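Local coordinates for nucleoporin GLE1 (Saccharomyces cerevisiae, PDB 6B4E), which serves mRNA export as a component of the nuclear pore complex; this C-terminal part holds the region that interacts with NUP42, DBP5 and GFD1, at residues Thr170-Arg175 against Thr224-Val229; Ser233-Ala238 against Ala274-Leu279. One frame throughout, in Å; residues are numbered along the deposited sequence.

Both contacts use helix 225-264. Interaction 1 fastens its first turn to helix 169-188 through a carboxylate, and interaction 2, farther along the chain, sets its next turns against helix 271-284 through a tryptophan and a salt bridge. Their centres lie about 13 Å apart, at about 14 Å and 16 Å from the centre of the chain. They meet directly where Phe228 CD1 of segment 224-229 packs 4.0 Å from Leu276 CD2 of segment 274-279. Asn225, at the start of the shared helix, sits between helix 169-188 and helix 271-284.

Interaction 1: Thr170-Arg175 against Thr224-Val229; sequences TSYDER and TNTHFV
Asp173 reaches from helix 169-188 to the start of helix 225-264 and gives each carboxylate oxygen a donor of its own, a side-chain link between helices of this all-helical C-terminal GLE1 domain. Thr226 OG1 donates to Asp173 OD2 at 2.6 Å, meeting that oxygen nearly end-on to its C-O bond. Asn225 ND2 supplies the other bond, to Asp173 OD1 at 2.9 Å; it is bent, with an N-H...O angle of 141°, and comes from above the carboxylate plane although Asp173 OD1 lies close to the amide plane. The two flat groups are turned 62° apart. With CG of Asn225 anti to the backbone N (chi1 180°), the amide extends toward Asp173, while Asn225 OD1 accepts from the backbone N of Gly272, fixing which end faces the carboxylate.

Thr226 OG1 also sits at the edge of the Tyr172 ring, in its plane and 3.4 Å from Tyr172 CE2; the phenol's hydroxyl is engaged with Met156 O, and its ring stacks on Trp158. Val229 packs its methyls against the base of Asp173, CG1 3.6 Å from the carbonyl O and CG2 4.2 Å from CB. The helix start is capped by its own residues: Thr224 OG1 accepts a weak bond from Thr226 N, and Thr224 N donates to His227 ND1 at 3.1 Å, completing a capping box. Asp173 is buried, and two uncharged donors, one for each oxygen, satisfy its carboxylate while probably compensating its charge only in part.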
loop_
_atom_site.group_PDB
_atom_site.type_symbol
_atom_site.label_atom_id
_atom_site.label_comp_id
_atom_site.label_asym_id
_atom_site.label_seq_id
_atom_site.Cartn_x
_atom_site.Cartn_y
_atom_site.Cartn_z
ATOM N N THR A 170 -13.394 -10.858 8.588
ATOM C CA THR A 170 -13.064 -11.227 7.215
ATOM C C THR A 170 -13.175 -10.026 6.280
ATOM O O THR A 170 -12.319 -9.818 5.413
ATOM C CB THR A 170 -13.977 -12.362 6.759
ATOM O OG1 THR A 170 -13.612 -13.563 7.460
ATOM C CG2 THR A 170 -13.838 -12.608 5.258
ATOM N N SER A 171 -14.223 -9.224 6.451
ATOM C CA SER A 171 -14.409 -8.043 5.608
ATOM C C SER A 171 -13.227 -7.091 5.751
ATOM O O SER A 171 -12.623 -6.665 4.761
ATOM C CB SER A 171 -15.720 -7.358 5.997
ATOM O OG SER A 171 -15.907 -6.151 5.300
ATOM N N TYR A 172 -12.878 -6.764 6.991
ATOM C CA TYR A 172 -11.769 -5.855 7.245
ATOM C C TYR A 172 -10.465 -6.417 6.708
ATOM O O TYR A 172 -9.707 -5.722 6.018
ATOM C CB TYR A 172 -11.669 -5.595 8.743
ATOM C CG TYR A 172 -10.475 -4.776 9.159
ATOM C CD1 TYR A 172 -10.447 -3.395 8.996
ATOM C CD2 TYR A 172 -9.371 -5.385 9.744
ATOM C CE1 TYR A 172 -9.328 -2.646 9.397
ATOM C CE2 TYR A 172 -8.274 -4.649 10.161
ATOM C CZ TYR A 172 -8.250 -3.290 9.980
ATOM O OH TYR A 172 -7.129 -2.605 10.396
ATOM N N ASP A 173 -10.168 -7.671 7.036
ATOM C CA ASP A 173 -8.895 -8.251 6.622
ATOM C C ASP A 173 -8.766 -8.267 5.108
ATOM O O ASP A 173 -7.702 -7.949 4.567
ATOM C CB ASP A 173 -8.741 -9.669 7.179
ATOM C CG ASP A 173 -8.444 -9.684 8.676
ATOM O OD1 ASP A 173 -8.622 -10.752 9.298
ATOM O OD2 ASP A 173 -8.064 -8.640 9.227
ATOM N N GLU A 174 -9.833 -8.646 4.404
ATOM C CA GLU A 174 -9.729 -8.780 2.956
ATOM C C GLU A 174 -9.619 -7.421 2.284
ATOM O O GLU A 174 -8.872 -7.280 1.304
ATOM C CB GLU A 174 -10.894 -9.594 2.415
ATOM C CG GLU A 174 -10.785 -11.087 2.792
ATOM C CD GLU A 174 -11.807 -11.987 2.107
ATOM O OE1 GLU A 174 -12.706 -11.469 1.415
ATOM O OE2 GLU A 174 -11.709 -13.224 2.263
ATOM N N ARG A 175 -10.283 -6.400 2.834
ATOM C CA ARG A 175 -10.070 -5.029 2.370
ATOM C C ARG A 175 -8.621 -4.582 2.576
ATOM O O ARG A 175 -8.004 -3.993 1.678
ATOM C CB ARG A 175 -11.018 -4.062 3.089
ATOM C CG ARG A 175 -12.458 -4.197 2.718
ATOM C CD ARG A 175 -13.282 -2.992 3.174
ATOM N NE ARG A 175 -13.146 -2.680 4.603
ATOM C CZ ARG A 175 -12.416 -1.682 5.109
ATOM N NH1 ARG A 175 -11.731 -0.866 4.314
ATOM N NH2 ARG A 175 -12.372 -1.480 6.421
ATOM N N THR A 224 -2.014 -8.472 15.181
ATOM C CA THR A 224 -3.279 -9.161 15.003
ATOM C C THR A 224 -3.212 -9.953 13.712
ATOM O O THR A 224 -2.210 -9.916 12.986
ATOM C CB THR A 224 -4.449 -8.174 14.974
ATOM O OG1 THR A 224 -4.366 -7.380 13.786
ATOM C CG2 THR A 224 -4.405 -7.275 16.195
ATOM N N ASN A 225 -4.286 -10.693 13.426
ATOM C CA ASN A 225 -4.302 -11.481 12.201
ATOM C C ASN A 225 -4.050 -10.613 10.979
ATOM O O ASN A 225 -3.440 -11.077 10.005
ATOM C CB ASN A 225 -5.633 -12.209 12.059
ATOM C CG ASN A 225 -5.706 -13.044 10.795
ATOM O OD1 ASN A 225 -4.883 -13.933 10.568
ATOM N ND2 ASN A 225 -6.708 -12.778 9.975
ATOM N N THR A 226 -4.508 -9.353 11.014
ATOM C CA THR A 226 -4.441 -8.489 9.836
ATOM C C THR A 226 -3.002 -8.225 9.413
ATOM O O THR A 226 -2.715 -8.093 8.220
ATOM C CB THR A 226 -5.148 -7.160 10.106
ATOM O OG1 THR A 226 -6.396 -7.390 10.796
ATOM C CG2 THR A 226 -5.412 -6.445 8.812
ATOM N N HIS A 227 -2.086 -8.102 10.372
ATOM C CA HIS A 227 -0.682 -7.931 10.001
ATOM C C HIS A 227 -0.211 -9.087 9.132
ATOM O O HIS A 227 0.526 -8.889 8.154
ATOM C CB HIS A 227 0.192 -7.836 11.244
ATOM C CG HIS A 227 -0.035 -6.592 12.037
ATOM N ND1 HIS A 227 -0.975 -6.516 13.044
ATOM C CD2 HIS A 227 0.540 -5.370 11.962
ATOM C CE1 HIS A 227 -0.959 -5.303 13.565
ATOM N NE2 HIS A 227 -0.045 -4.590 12.931
ATOM N N PHE A 228 -0.620 -10.299 9.477
ATOM C CA PHE A 228 -0.203 -11.453 8.705
ATOM C C PHE A 228 -0.898 -11.483 7.358
ATOM O O PHE A 228 -0.293 -11.872 6.353
ATOM C CB PHE A 228 -0.479 -12.741 9.481
ATOM C CG PHE A 228 0.392 -12.909 10.706
ATOM C CD1 PHE A 228 1.701 -13.331 10.591
ATOM C CD2 PHE A 228 -0.101 -12.628 11.965
ATOM C CE1 PHE A 228 2.498 -13.478 11.706
ATOM C CE2 PHE A 228 0.688 -12.782 13.087
ATOM C CZ PHE A 228 1.994 -13.212 12.952
ATOM N N VAL A 229 -2.175 -11.092 7.329
ATOM C CA VAL A 229 -2.900 -11.015 6.069
ATOM C C VAL A 229 -2.200 -10.062 5.106
ATOM O O VAL A 229 -1.965 -10.406 3.946
ATOM C CB VAL A 229 -4.364 -10.602 6.310
ATOM C CG1 VAL A 229 -5.074 -10.359 4.977
ATOM C CG2 VAL A 229 -5.089 -11.687 7.073
#

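Interaction 2: Ser233-Ala238 against Ala274-Leu279; sequences SWWDAA and ARLRIL
Leu279 lies over one face of the Trp235 indole, the close-packed half of an interhelical contact between segments 233-238 and 274-279, whose axes run at 28° to each other. Its CB makes a CH-pi contact 3.8 Å from the centroid of the five-membered ring and only 11° off the normal, while CD1 rests beside Trp235 CG and CB. Trp235 CG stands anti to the backbone N (chi1 -171°), which carries the indole across to helix 271-284. Leu276 CD1 approaches the benzo part obliquely, 3.7 Å from Trp235 CE3. At the rim of the ring a water accepts from Trp235 NE1 and donates to Leu279 O, joining the two helices.

Beside this aromatic-aliphatic core the other side is polar and more exposed. Arg275, its chain bent at chi3, points NH1 and NH2 at the single oxygen Asp236 OD1, each at 3.0 Å, in a forked salt bridge. NH2 arrives on the syn side of OD1 and NH1 from above the carboxylate plane. Asp236 OD2 instead lies 3.5 Å from Leu279 CD2. Arg275 NH1 also donates to a water bound by Ser233 OG, so part of this side is held through solvent.

Leu254 and Ile257, from farther along the chain in the range 225-264, also touch the indole, as does Met288 of a loop, setting it between them and helix 271-284, while Ser233 contacts Ser181 of helix 169-188.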
loop_
_atom_site.group_PDB
_atom_site.type_symbol
_atom_site.label_atom_id
_atom_site.label_comp_id
_atom_site.label_asym_id
_atom_site.label_seq_id
_atom_site.Cartn_x
_atom_site.Cartn_y
_atom_site.Cartn_z
ATOM N N SER A 233 -0.540 -10.845 1.449
ATOM C CA SER A 233 -0.896 -10.131 0.233
ATOM C C SER A 233 0.323 -9.445 -0.365
ATOM O O SER A 233 0.508 -9.441 -1.594
ATOM C CB SER A 233 -1.974 -9.091 0.538
ATOM O OG SER A 233 -3.141 -9.747 0.981
ATOM N N TRP A 234 1.126 -8.796 0.490
ATOM C CA TRP A 234 2.372 -8.178 0.051
ATOM C C TRP A 234 3.277 -9.200 -0.624
ATOM O O TRP A 234 3.821 -8.952 -1.707
ATOM C CB TRP A 234 3.091 -7.542 1.243
ATOM C CG TRP A 234 4.446 -7.046 0.851
ATOM C CD1 TRP A 234 4.758 -5.809 0.366
ATOM C CD2 TRP A 234 5.666 -7.796 0.853
ATOM N NE1 TRP A 234 6.092 -5.744 0.069
ATOM C CE2 TRP A 234 6.674 -6.945 0.355
ATOM C CE3 TRP A 234 6.003 -9.098 1.226
ATOM C CZ2 TRP A 234 7.994 -7.351 0.236
ATOM C CZ3 TRP A 234 7.324 -9.503 1.100
ATOM C CH2 TRP A 234 8.283 -8.640 0.599
ATOM N N TRP A 235 3.451 -10.359 0.015
ATOM C CA TRP A 235 4.349 -11.400 -0.484
ATOM C C TRP A 235 3.963 -11.854 -1.887
ATOM O O TRP A 235 4.809 -11.905 -2.787
ATOM C CB TRP A 235 4.317 -12.573 0.488
ATOM C CG TRP A 235 5.322 -13.691 0.309
ATOM C CD1 TRP A 235 5.454 -14.537 -0.754
ATOM C CD2 TRP A 235 6.280 -14.108 1.277
ATOM N NE1 TRP A 235 6.451 -15.463 -0.503
ATOM C CE2 TRP A 235 6.977 -15.208 0.741
ATOM C CE3 TRP A 235 6.627 -13.643 2.549
ATOM C CZ2 TRP A 235 7.980 -15.870 1.445
ATOM C CZ3 TRP A 235 7.635 -14.292 3.239
ATOM C CH2 TRP A 235 8.301 -15.391 2.688
ATOM N N ASP A 236 2.685 -12.183 -2.085
ATOM C CA ASP A 236 2.211 -12.624 -3.392
ATOM C C ASP A 236 2.440 -11.564 -4.459
ATOM O O ASP A 236 2.618 -11.900 -5.636
ATOM C CB ASP A 236 0.718 -12.980 -3.333
ATOM C CG ASP A 236 0.447 -14.337 -2.703
ATOM O OD1 ASP A 236 -0.603 -14.465 -2.046
ATOM O OD2 ASP A 236 1.240 -15.272 -2.891
ATOM N N ALA A 237 2.406 -10.282 -4.076
ATOM C CA ALA A 237 2.580 -9.174 -5.002
ATOM C C ALA A 237 4.033 -8.780 -5.263
ATOM O O ALA A 237 4.317 -8.223 -6.331
ATOM C CB ALA A 237 1.862 -7.925 -4.472
ATOM N N ALA A 238 4.962 -9.016 -4.313
ATOM C CA ALA A 238 6.262 -8.355 -4.402
ATOM C C ALA A 238 7.441 -9.145 -3.854
ATOM O O ALA A 238 8.567 -8.660 -3.975
ATOM C CB ALA A 238 6.187 -7.001 -3.679
ATOM N N ALA A 274 -0.888 -18.732 9.285
ATOM C CA ALA A 274 -0.760 -20.038 8.634
ATOM C C ALA A 274 -0.440 -19.882 7.155
ATOM O O ALA A 274 0.413 -20.606 6.616
ATOM C CB ALA A 274 -2.044 -20.843 8.824
ATOM N N ARG A 275 -1.099 -18.935 6.484
ATOM C CA ARG A 275 -0.835 -18.738 5.062
ATOM C C ARG A 275 0.556 -18.159 4.827
ATOM O O ARG A 275 1.233 -18.529 3.857
ATOM C CB ARG A 275 -1.885 -17.836 4.425
ATOM C CG ARG A 275 -1.833 -17.964 2.904
ATOM C CD ARG A 275 -2.986 -17.274 2.240
ATOM N NE ARG A 275 -2.659 -15.887 1.932
ATOM C CZ ARG A 275 -1.933 -15.509 0.889
ATOM N NH1 ARG A 275 -1.696 -14.225 0.686
ATOM N NH2 ARG A 275 -1.437 -16.415 0.052
ATOM N N LEU A 276 0.999 -17.238 5.687
ATOM C CA LEU A 276 2.345 -16.692 5.529
ATOM C C LEU A 276 3.388 -17.788 5.698
ATOM O O LEU A 276 4.392 -17.821 4.980
ATOM C CB LEU A 276 2.591 -15.565 6.533
ATOM C CG LEU A 276 3.854 -14.728 6.307
ATOM C CD1 LEU A 276 3.823 -14.042 4.951
ATOM C CD2 LEU A 276 4.031 -13.679 7.408
ATOM N N ARG A 277 3.160 -18.711 6.636
ATOM C CA ARG A 277 4.108 -19.808 6.796
ATOM C C ARG A 277 4.123 -20.700 5.557
ATOM O O ARG A 277 5.177 -21.205 5.166
ATOM C CB ARG A 277 3.775 -20.618 8.050
ATOM C CG ARG A 277 4.629 -21.875 8.194
ATOM C CD ARG A 277 4.535 -22.486 9.579
ATOM N NE ARG A 277 5.093 -21.617 10.609
ATOM C CZ ARG A 277 6.384 -21.546 10.923
ATOM N NH1 ARG A 277 6.786 -20.722 11.886
ATOM N NH2 ARG A 277 7.277 -22.291 10.280
ATOM N N ILE A 278 2.962 -20.908 4.923
ATOM C CA ILE A 278 2.919 -21.688 3.682
ATOM C C ILE A 278 3.734 -21.003 2.584
ATOM O O ILE A 278 4.429 -21.675 1.798
ATOM C CB ILE A 278 1.454 -21.902 3.250
ATOM C CG1 ILE A 278 0.757 -22.857 4.241
ATOM C CG2 ILE A 278 1.371 -22.397 1.816
ATOM C CD1 ILE A 278 1.321 -24.255 4.283
ATOM N N LEU A 279 3.653 -19.665 2.504
ATOM C CA LEU A 279 4.448 -18.917 1.528
ATOM C C LEU A 279 5.936 -19.046 1.826
ATOM O O LEU A 279 6.755 -19.240 0.906
ATOM C CB LEU A 279 4.039 -17.447 1.516
ATOM C CG LEU A 279 2.632 -17.158 0.987
ATOM C CD1 LEU A 279 2.206 -15.748 1.202
ATOM C CD2 LEU A 279 2.511 -17.478 -0.513
HETATM O O HOH W 1 -3.673 -12.282 1.947
HETATM O O HOH W 2 6.840 -18.063 -1.612
#